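Side-chain contacts in malate Synthase (Haloferax volcanii, PDB 3OYZ), which catalyses the magnesium-dependent Claisen condensation of acetyl-CoA with glyoxylate and the hydrolysis that releases malate and CoA, a step of the glyoxylate cycle: residues E351-E354 with A355-A359; A53-P56 with S57-D60; A390-Q393 with A394-P398; G423-E426 with R427-V431. All blocks are in the same frame, centred on the assembly; numbering follows the deposited sequence.

Contact 1. Residues E351-E354 with A355-A359; sequences EEFE and AAKEA
The ring of F353 and the aliphatic chain of K357, one helical turn further on, form the main side-chain contact of this stretch. CG of F353 stands anti to its backbone N (chi1 168°), and the ring thereby reaches forward along the helix until its CZ lies 4.0 Å from CB of K357. The lysine chain crosses the ring at a slant, and its CD touches CE2 of F353 at 4.1 Å. The bend of K357 at chi3, 95°, then carries the ammonium group away from the ring to a salt bridge with E389, so the phenyl group meets methylenes and not the charge. E354 and E358 are the other pair one turn apart. Their side chains run side by side in the same direction, and OE2 of E358 comes within 3.9 Å of CG of E354, although OE1 of E354 and OE2 of E358 stay 5.3 Å apart. The two carboxylate planes are turned 45° against each other, and their like charges probably disfavour any closer approach.

All this rides on the last turns of helix 343-358, whose i to i+4 bonds include K357 N to F353 O at 3.0 Å and E358 N to E354 O at the same length. F353 faces inward, packing against M366 of strand 364-369 and E389 of helix 389-395, near the predicted proton acceptor D388. A355 and A356 add only methyl groups, that of A356 lying 3.5 Å from the carbonyl oxygen of F353 and touching I364 of the same strand.

Contact 2. Residues A53-P56 with S57-D60; sequences ATAP and SMRD. With ACO (acetyl coenzyme *a), chain B.
Next to A53, whose CB lines the cofactor pocket 3.7 Å from O5P of acetyl-CoA, T54 sets its CG2 against CB of M58 at 4.0 Å, the two side chains crossing at about a right angle. With OG1 hydrogen-bonded to D49 and T19, the methyl is the branch that faces the turn. A55 follows, with its methyl against CG of M58 and its carbonyl oxygen accepting M58 N at 3.0 Å, the donor standing well above the carbonyl plane. That bond closes a 3-10 turn, the lead-in to helix 59-73 that follows strand 45-49 in the TIM barrel, so the contact belongs to a beta-to-alpha loop beside the active site. P56 continues the turn through its oxygen, which takes R59 N at 3.1 Å. Its CA also sits 3.7 Å above one face of the R59 guanidinium, near the rim. The arginine chain, extended from CG to NE, doubles back along the loop and brings NH2 to 3.1 Å from T54 O. NH2 also has a weak bond to E51 O and a long, weak ion pair with D52 of the magnesium site. A leucine in place of R59 would probably leave D52 without this nearby positive charge, E51 O without its weak bond and P56 CA without the flat group it covers.

Contact 3. Residues A390-Q393 with A394-P398; sequences ATYQ and AAMTP
M396 closes back on Y392 and Q393, and its side chain can be followed outward atom by atom. CB lies 3.4 Å from the backbone oxygen of Q393, with that of Y392 a little further off. CG, placed anti to the backbone N (chi1 -165°), and SD carry the chain alongside Q393 in the same direction. At SD the chain turns, chi3 being -25°, and this brings CE against two partners: CE2 of the Y392 ring at 3.7 Å and OE1 of Q393 at 3.6 Å. The methyl comes to the ring at a slant. Q393, bent at chi2, presents its amide oxygen to this methyl while NE2 is hydrogen-bonded to E389, a bond that helps fix the turn of the amide.

The backbone changes character beneath these groups. A394 N bonds to A390 O at 2.8 Å in the alpha-helical manner, whereas M396 N bonds to Q393 O at 3.2 Å, with only a weak bond to Y392 O. Y392 and M396 both pack on M350 of helix 343-358. On another side, A390 touches pyruvate and the magnesium ligand D192, and T391 bonds through OG1 to the backbone N of D388, the predicted proton acceptor. By these contacts the junction between helix 389-395 and helix 397-408 belongs to the C-terminal part of malate synthase that packs over the TIM-barrel active site.

Contact 4. Residues G423-E426 with R427-V431; sequences GVVE and RAMEV
Three i to i+4 bonds carry the backbone from G423 to M429, the straightest running from M429 N to V425 O at 3.0 Å and 174°, and a type I turn from A428 to V431 overlaps the last of them. M429 also closes on V425 with its side chain. Its CG lies beside the backbone N, anti to the carbonyl carbon (chi1 -59°), and so rests 3.3 Å from V425 O and 4.4 Å from CG1 of V425. Further bends at chi2 and chi3 lead the sulfur and methyl away from the segment, and both residues pack on Y406 of helix 397-408, M429 meeting F402 as well.

E430 packs tightly on the residue one turn before it, its CG only 3.0 Å from the backbone oxygen of E426. The carboxylates of this pair stay apart all the same: OE1 of E426 and OE1 of E430 are separated by 6.5 Å, a spacing that probably limits the repulsion of their like charges. R427 starts beside the preceding turn, with CB 3.5 Å from V424 O, but the bend at chi3 (107°) leads its guanidinium away from this helix to helix 343-358. There NE pairs with D344, NH1 with E351 and NH2 with D348, and these three salt bridges from one helix hold the group and restrict its rotation. Lying away from the annotated sites, this is the end of a C-terminal helix packed among helices 343-358, 397-408 and 413-420.

In the fold
The four contacts illustrate how similar short spacings serve different places. Contacts 2 and 3 border the active site, by way of a barrel loop and a C-terminal helix respectively, and are partly buried. Helix 343-358 is the shared element: it carries contact 1, and contacts 3 and 4 pack against it. Mostly at the surface, contact 1 also touches contact 2, where K357 packs on A55 and P56, and meets contact 3 through F353 and Y392. A salt bridge from E351 to R427 ties it to contact 4, the outlying one. Contact 3 relies on a ring, a methyl and an amide, contact 2 adds a guanidinium, and contacts 1 and 4 combine apolar pairs with charged groups.

Contact 1. Residues E351-E354 with A355-A359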
# COMPACT_ATOMS: atom_id res chain seq x y z
N GLU A 351 6.03 -33.55 -3.44
CA GLU A 351 6.71 -34.79 -3.89
C GLU A 351 6.54 -35.06 -5.38
O GLU A 351 7.54 -35.24 -6.08
CB GLU A 351 6.30 -36.00 -3.05
CG GLU A 351 6.93 -35.95 -1.65
CD GLU A 351 6.23 -36.83 -0.62
OE1 GLU A 351 6.70 -36.87 0.54
OE2 GLU A 351 5.20 -37.47 -0.91
N GLU A 352 5.30 -34.96 -5.85
CA GLU A 352 5.02 -34.93 -7.30
C GLU A 352 5.87 -33.90 -8.06
O GLU A 352 6.43 -34.22 -9.12
CB GLU A 352 3.53 -34.75 -7.62
CG GLU A 352 3.30 -34.63 -9.15
CD GLU A 352 1.88 -34.31 -9.63
OE1 GLU A 352 1.77 -33.98 -10.84
OE2 GLU A 352 0.88 -34.39 -8.87
N PHE A 353 5.97 -32.67 -7.56
CA PHE A 353 6.80 -31.68 -8.27
C PHE A 353 8.29 -32.01 -8.23
O PHE A 353 8.98 -31.88 -9.25
CB PHE A 353 6.58 -30.22 -7.79
CG PHE A 353 7.64 -29.30 -8.32
CD1 PHE A 353 7.54 -28.79 -9.61
CD2 PHE A 353 8.80 -29.09 -7.59
CE1 PHE A 353 8.53 -28.00 -10.14
CE2 PHE A 353 9.81 -28.31 -8.10
CZ PHE A 353 9.68 -27.77 -9.39
N GLU A 354 8.77 -32.36 -7.03
CA GLU A 354 10.13 -32.82 -6.68
C GLU A 354 10.65 -33.87 -7.70
O GLU A 354 11.73 -33.69 -8.29
CB GLU A 354 10.03 -33.37 -5.25
CG GLU A 354 11.26 -33.59 -4.36
CD GLU A 354 10.86 -33.98 -2.91
OE1 GLU A 354 10.28 -35.07 -2.66
OE2 GLU A 354 11.12 -33.18 -1.97
N ALA A 355 9.87 -34.94 -7.89
CA ALA A 355 10.08 -35.99 -8.90
C ALA A 355 10.17 -35.46 -10.35
O ALA A 355 11.09 -35.83 -11.09
CB ALA A 355 9.00 -37.08 -8.76
N ALA A 356 9.25 -34.60 -10.76
CA ALA A 356 9.31 -33.98 -12.10
C ALA A 356 10.61 -33.21 -12.36
O ALA A 356 11.25 -33.39 -13.41
CB ALA A 356 8.07 -33.11 -12.36
N LYS A 357 11.01 -32.38 -11.40
CA LYS A 357 12.25 -31.59 -11.47
C LYS A 357 13.48 -32.50 -11.55
O LYS A 357 14.37 -32.29 -12.38
CB LYS A 357 12.35 -30.58 -10.31
CG LYS A 357 13.70 -29.88 -10.11
CD LYS A 357 13.75 -29.08 -8.82
CE LYS A 357 14.38 -29.84 -7.64
NZ LYS A 357 14.64 -28.91 -6.49
N GLU A 358 13.53 -33.51 -10.68
CA GLU A 358 14.62 -34.48 -10.65
C GLU A 358 14.77 -35.23 -11.97
O GLU A 358 15.89 -35.48 -12.42
CB GLU A 358 14.49 -35.41 -9.45
CG GLU A 358 15.01 -34.78 -8.15
CD GLU A 358 14.94 -35.70 -6.94
OE1 GLU A 358 15.37 -36.87 -7.06
OE2 GLU A 358 14.45 -35.25 -5.87
N ALA A 359 13.64 -35.51 -12.63
CA ALA A 359 13.63 -36.01 -14.01
C ALA A 359 13.97 -35.03 -15.15
O ALA A 359 13.77 -35.37 -16.31
CB ALA A 359 12.29 -36.68 -14.30

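Contact 2. Residues A53-P56 with S57-D60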
# COMPACT_ATOMS: atom_id res chain seq x y z
N ALA A 53 12.37 -21.79 -14.98
CA ALA A 53 11.76 -22.60 -16.05
C ALA A 53 12.51 -23.89 -16.37
O ALA A 53 11.93 -24.81 -16.95
CB ALA A 53 11.61 -21.77 -17.32
N THR A 54 13.77 -23.96 -15.93
CA THR A 54 14.76 -24.96 -16.32
C THR A 54 15.25 -25.72 -15.10
O THR A 54 15.62 -25.15 -14.06
CB THR A 54 15.91 -24.32 -17.09
OG1 THR A 54 15.34 -23.58 -18.17
CG2 THR A 54 16.85 -25.36 -17.65
N ALA A 55 15.22 -27.05 -15.19
CA ALA A 55 15.75 -27.88 -14.12
C ALA A 55 17.21 -27.53 -13.89
O ALA A 55 17.92 -27.24 -14.85
CB ALA A 55 15.55 -29.37 -14.44
N PRO A 56 17.67 -27.53 -12.64
CA PRO A 56 19.09 -27.21 -12.36
C PRO A 56 20.18 -28.01 -13.13
O PRO A 56 21.10 -27.42 -13.72
CB PRO A 56 19.22 -27.42 -10.85
CG PRO A 56 17.80 -27.33 -10.31
CD PRO A 56 16.84 -27.73 -11.44
N SER A 57 20.02 -29.33 -13.20
CA SER A 57 20.96 -30.27 -13.88
C SER A 57 21.00 -29.97 -15.37
O SER A 57 21.95 -30.32 -16.09
CB SER A 57 20.49 -31.70 -13.66
OG SER A 57 19.16 -31.85 -14.17
N MET A 58 20.01 -29.19 -15.81
CA MET A 58 19.87 -28.81 -17.21
C MET A 58 20.35 -27.42 -17.64
O MET A 58 20.23 -27.07 -18.82
CB MET A 58 18.44 -29.00 -17.70
CG MET A 58 17.91 -30.44 -17.66
SD MET A 58 18.62 -31.39 -19.05
CE MET A 58 20.39 -31.51 -18.73
N ARG A 59 20.91 -26.64 -16.71
CA ARG A 59 21.10 -25.21 -16.95
C ARG A 59 22.38 -24.92 -17.70
O ARG A 59 22.48 -23.95 -18.44
CB ARG A 59 21.13 -24.42 -15.62
CG ARG A 59 19.70 -24.24 -15.09
CD ARG A 59 19.73 -23.64 -13.63
NE ARG A 59 18.33 -23.44 -13.24
CZ ARG A 59 17.86 -23.38 -12.01
NH1 ARG A 59 18.70 -23.40 -11.00
NH2 ARG A 59 16.56 -23.23 -11.82
N ASP A 60 23.38 -25.78 -17.53
CA ASP A 60 24.54 -25.64 -18.39
C ASP A 60 24.25 -25.89 -19.87
O ASP A 60 24.68 -25.14 -20.74
CB ASP A 60 25.66 -26.54 -17.88
CG ASP A 60 26.30 -25.96 -16.62
OD1 ASP A 60 26.78 -26.75 -15.78
OD2 ASP A 60 26.27 -24.72 -16.41
N1A ACO B . 7.75 -21.46 -24.54
C2A ACO B . 7.78 -22.06 -25.75
N3A ACO B . 6.81 -22.91 -26.12
C4A ACO B . 5.76 -23.24 -25.33
C5A ACO B . 5.69 -22.59 -24.00
C6A ACO B . 6.79 -21.69 -23.61
N6A ACO B . 6.72 -21.16 -22.36
N7A ACO B . 4.60 -23.05 -23.38
C8A ACO B . 4.01 -23.93 -24.23
N9A ACO B . 4.66 -24.00 -25.39
C1B ACO B . 4.23 -24.87 -26.54
C2B ACO B . 3.71 -26.18 -25.95
O2B ACO B . 4.80 -27.06 -25.75
C3B ACO B . 2.71 -26.64 -27.00
O3B ACO B . 3.56 -27.18 -28.02
P3B ACO B . 3.13 -28.29 -29.15
O7A ACO B . 2.97 -27.37 -30.35
O8A ACO B . 1.88 -28.88 -28.52
O9A ACO B . 4.26 -29.30 -29.23
C4B ACO B . 2.11 -25.33 -27.47
O4B ACO B . 3.12 -24.33 -27.28
C5B ACO B . 0.90 -24.93 -26.62
O5B ACO B . 1.21 -25.29 -25.27
P1A ACO B . 0.09 -25.30 -24.12
O1A ACO B . -0.95 -26.36 -24.27
O2A ACO B . -0.45 -23.90 -24.12
O3A ACO B . 0.78 -25.56 -22.69
P2A ACO B . 1.31 -27.00 -22.25
O4A ACO B . 2.00 -27.40 -23.52
O5A ACO B . 0.22 -27.65 -21.43
O6A ACO B . 2.46 -26.74 -21.12
CBP ACO B . 3.65 -25.51 -19.36
CCP ACO B . 2.30 -25.91 -19.95
CDP ACO B . 4.47 -26.74 -18.96
CEP ACO B . 3.36 -24.72 -18.09
CAP ACO B . 4.52 -24.71 -20.34
OAP ACO B . 3.63 -23.73 -20.88
C9P ACO B . 5.69 -23.99 -19.71
O9P ACO B . 6.67 -24.64 -19.31
N8P ACO B . 5.58 -22.66 -19.58
C7P ACO B . 6.68 -21.91 -18.99
C6P ACO B . 6.80 -22.08 -17.47
C5P ACO B . 7.80 -21.03 -17.02
O5P ACO B . 8.29 -20.27 -17.85
N4P ACO B . 8.03 -20.97 -15.71
C3P ACO B . 8.91 -20.01 -15.07
C2P ACO B . 8.35 -18.59 -15.14
S1P ACO B . 7.39 -18.57 -13.65
C ACO B . 8.40 -18.31 -12.33
O ACO B . 9.61 -18.45 -12.37
CH3 ACO B . 7.73 -17.93 -11.04

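Contact 3. Residues A390-Q393 with A394-P398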
# COMPACT_ATOMS: atom_id res chain seq x y z
N ALA A 390 9.75 -22.37 -7.42
CA ALA A 390 9.14 -21.28 -6.62
C ALA A 390 7.81 -21.76 -6.02
O ALA A 390 7.49 -21.50 -4.87
CB ALA A 390 8.94 -20.05 -7.50
N THR A 391 7.00 -22.42 -6.84
CA THR A 391 5.70 -22.87 -6.39
C THR A 391 5.88 -23.87 -5.25
O THR A 391 5.13 -23.89 -4.25
CB THR A 391 4.93 -23.63 -7.53
OG1 THR A 391 5.15 -22.99 -8.78
CG2 THR A 391 3.45 -23.71 -7.24
N TYR A 392 6.83 -24.78 -5.46
CA TYR A 392 7.20 -25.70 -4.43
C TYR A 392 7.60 -24.96 -3.15
O TYR A 392 7.12 -25.27 -2.05
CB TYR A 392 8.39 -26.48 -5.00
CG TYR A 392 9.01 -27.38 -3.99
CD1 TYR A 392 8.38 -28.56 -3.62
CD2 TYR A 392 10.23 -27.07 -3.40
CE1 TYR A 392 8.93 -29.40 -2.70
CE2 TYR A 392 10.78 -27.90 -2.43
CZ TYR A 392 10.12 -29.07 -2.10
OH TYR A 392 10.64 -29.95 -1.18
N GLN A 393 8.54 -24.01 -3.24
CA GLN A 393 8.99 -23.29 -2.03
C GLN A 393 7.79 -22.59 -1.36
O GLN A 393 7.57 -22.70 -0.12
CB GLN A 393 10.06 -22.26 -2.49
CG GLN A 393 11.37 -22.88 -2.92
CD GLN A 393 11.97 -23.74 -1.79
OE1 GLN A 393 11.76 -23.48 -0.60
NE2 GLN A 393 12.69 -24.79 -2.18
N ALA A 394 6.97 -21.92 -2.16
CA ALA A 394 5.79 -21.24 -1.58
C ALA A 394 4.78 -22.14 -0.90
O ALA A 394 4.17 -21.75 0.11
CB ALA A 394 5.05 -20.34 -2.61
N ALA A 395 4.55 -23.32 -1.48
CA ALA A 395 3.60 -24.29 -0.90
C ALA A 395 4.04 -24.79 0.48
O ALA A 395 3.22 -25.29 1.22
CB ALA A 395 3.43 -25.54 -1.82
N MET A 396 5.32 -24.75 0.79
CA MET A 396 5.87 -25.37 2.00
C MET A 396 5.50 -24.58 3.26
O MET A 396 5.61 -25.09 4.37
CB MET A 396 7.38 -25.42 1.87
CG MET A 396 8.03 -26.34 2.89
SD MET A 396 9.76 -26.52 2.47
CE MET A 396 9.80 -26.20 0.70
N THR A 397 5.09 -23.31 3.14
CA THR A 397 4.83 -22.52 4.36
C THR A 397 3.91 -23.11 5.41
O THR A 397 4.28 -23.13 6.57
CB THR A 397 4.42 -21.06 4.01
OG1 THR A 397 5.54 -20.53 3.30
CG2 THR A 397 4.14 -20.23 5.26
N PRO A 398 2.73 -23.62 5.03
CA PRO A 398 1.87 -24.23 6.05
C PRO A 398 2.53 -25.42 6.75
O PRO A 398 2.32 -25.59 7.95
CB PRO A 398 0.59 -24.61 5.31
CG PRO A 398 0.82 -24.34 3.87
CD PRO A 398 2.11 -23.57 3.68

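Contact 4. Residues G423-E426 with R427-V431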
# COMPACT_ATOMS: atom_id res chain seq x y z
N GLY A 423 0.22 -40.49 12.12
CA GLY A 423 0.86 -40.86 10.87
C GLY A 423 1.05 -39.64 9.99
O GLY A 423 2.14 -39.44 9.45
N VAL A 424 -0.02 -38.86 9.81
CA VAL A 424 0.06 -37.58 9.10
C VAL A 424 1.12 -36.66 9.73
O VAL A 424 1.94 -36.08 9.01
CB VAL A 424 -1.30 -36.83 9.04
CG1 VAL A 424 -1.16 -35.52 8.25
CG2 VAL A 424 -2.39 -37.73 8.47
N VAL A 425 1.14 -36.63 11.07
CA VAL A 425 2.12 -35.87 11.81
C VAL A 425 3.56 -36.23 11.46
O VAL A 425 4.38 -35.33 11.28
CB VAL A 425 1.90 -35.91 13.33
CG1 VAL A 425 3.05 -35.26 14.09
CG2 VAL A 425 0.60 -35.24 13.70
N GLU A 426 3.87 -37.53 11.39
CA GLU A 426 5.28 -37.94 11.32
C GLU A 426 5.71 -37.75 9.89
O GLU A 426 6.88 -37.45 9.63
CB GLU A 426 5.53 -39.37 11.81
CG GLU A 426 5.50 -39.56 13.35
CD GLU A 426 6.16 -38.42 14.17
OE1 GLU A 426 7.28 -37.96 13.84
OE2 GLU A 426 5.55 -38.00 15.19
N ARG A 427 4.75 -37.82 8.97
CA ARG A 427 5.04 -37.47 7.58
C ARG A 427 5.43 -35.99 7.36
O ARG A 427 6.39 -35.72 6.64
CB ARG A 427 3.86 -37.84 6.68
CG ARG A 427 4.25 -37.96 5.22
CD ARG A 427 3.32 -38.90 4.50
NE ARG A 427 2.37 -38.26 3.61
CZ ARG A 427 2.64 -37.86 2.37
NH1 ARG A 427 3.87 -37.99 1.87
NH2 ARG A 427 1.68 -37.32 1.63
N ALA A 428 4.67 -35.07 7.98
CA ALA A 428 4.88 -33.61 7.94
C ALA A 428 6.24 -33.28 8.51
O ALA A 428 7.03 -32.58 7.87
CB ALA A 428 3.83 -32.89 8.77
N MET A 429 6.50 -33.84 9.68
CA MET A 429 7.81 -33.67 10.29
C MET A 429 8.97 -34.14 9.44
O MET A 429 10.07 -33.76 9.78
CB MET A 429 7.90 -34.28 11.69
CG MET A 429 6.91 -33.70 12.68
SD MET A 429 6.97 -31.88 12.62
CE MET A 429 8.43 -31.44 13.55
N GLU A 430 8.75 -34.84 8.33
CA GLU A 430 9.85 -35.28 7.47
C GLU A 430 10.25 -34.33 6.35
O GLU A 430 11.42 -34.33 5.95
CB GLU A 430 9.54 -36.61 6.76
CG GLU A 430 9.13 -37.79 7.64
CD GLU A 430 10.30 -38.56 8.23
OE1 GLU A 430 11.28 -37.91 8.67
OE2 GLU A 430 10.21 -39.80 8.25
N VAL A 431 9.30 -33.58 5.80
CA VAL A 431 9.49 -32.75 4.62
C VAL A 431 10.72 -31.83 4.71
O VAL A 431 11.01 -31.35 5.81
CB VAL A 431 8.24 -31.88 4.40
CG1 VAL A 431 8.37 -30.95 3.21
CG2 VAL A 431 7.02 -32.76 4.28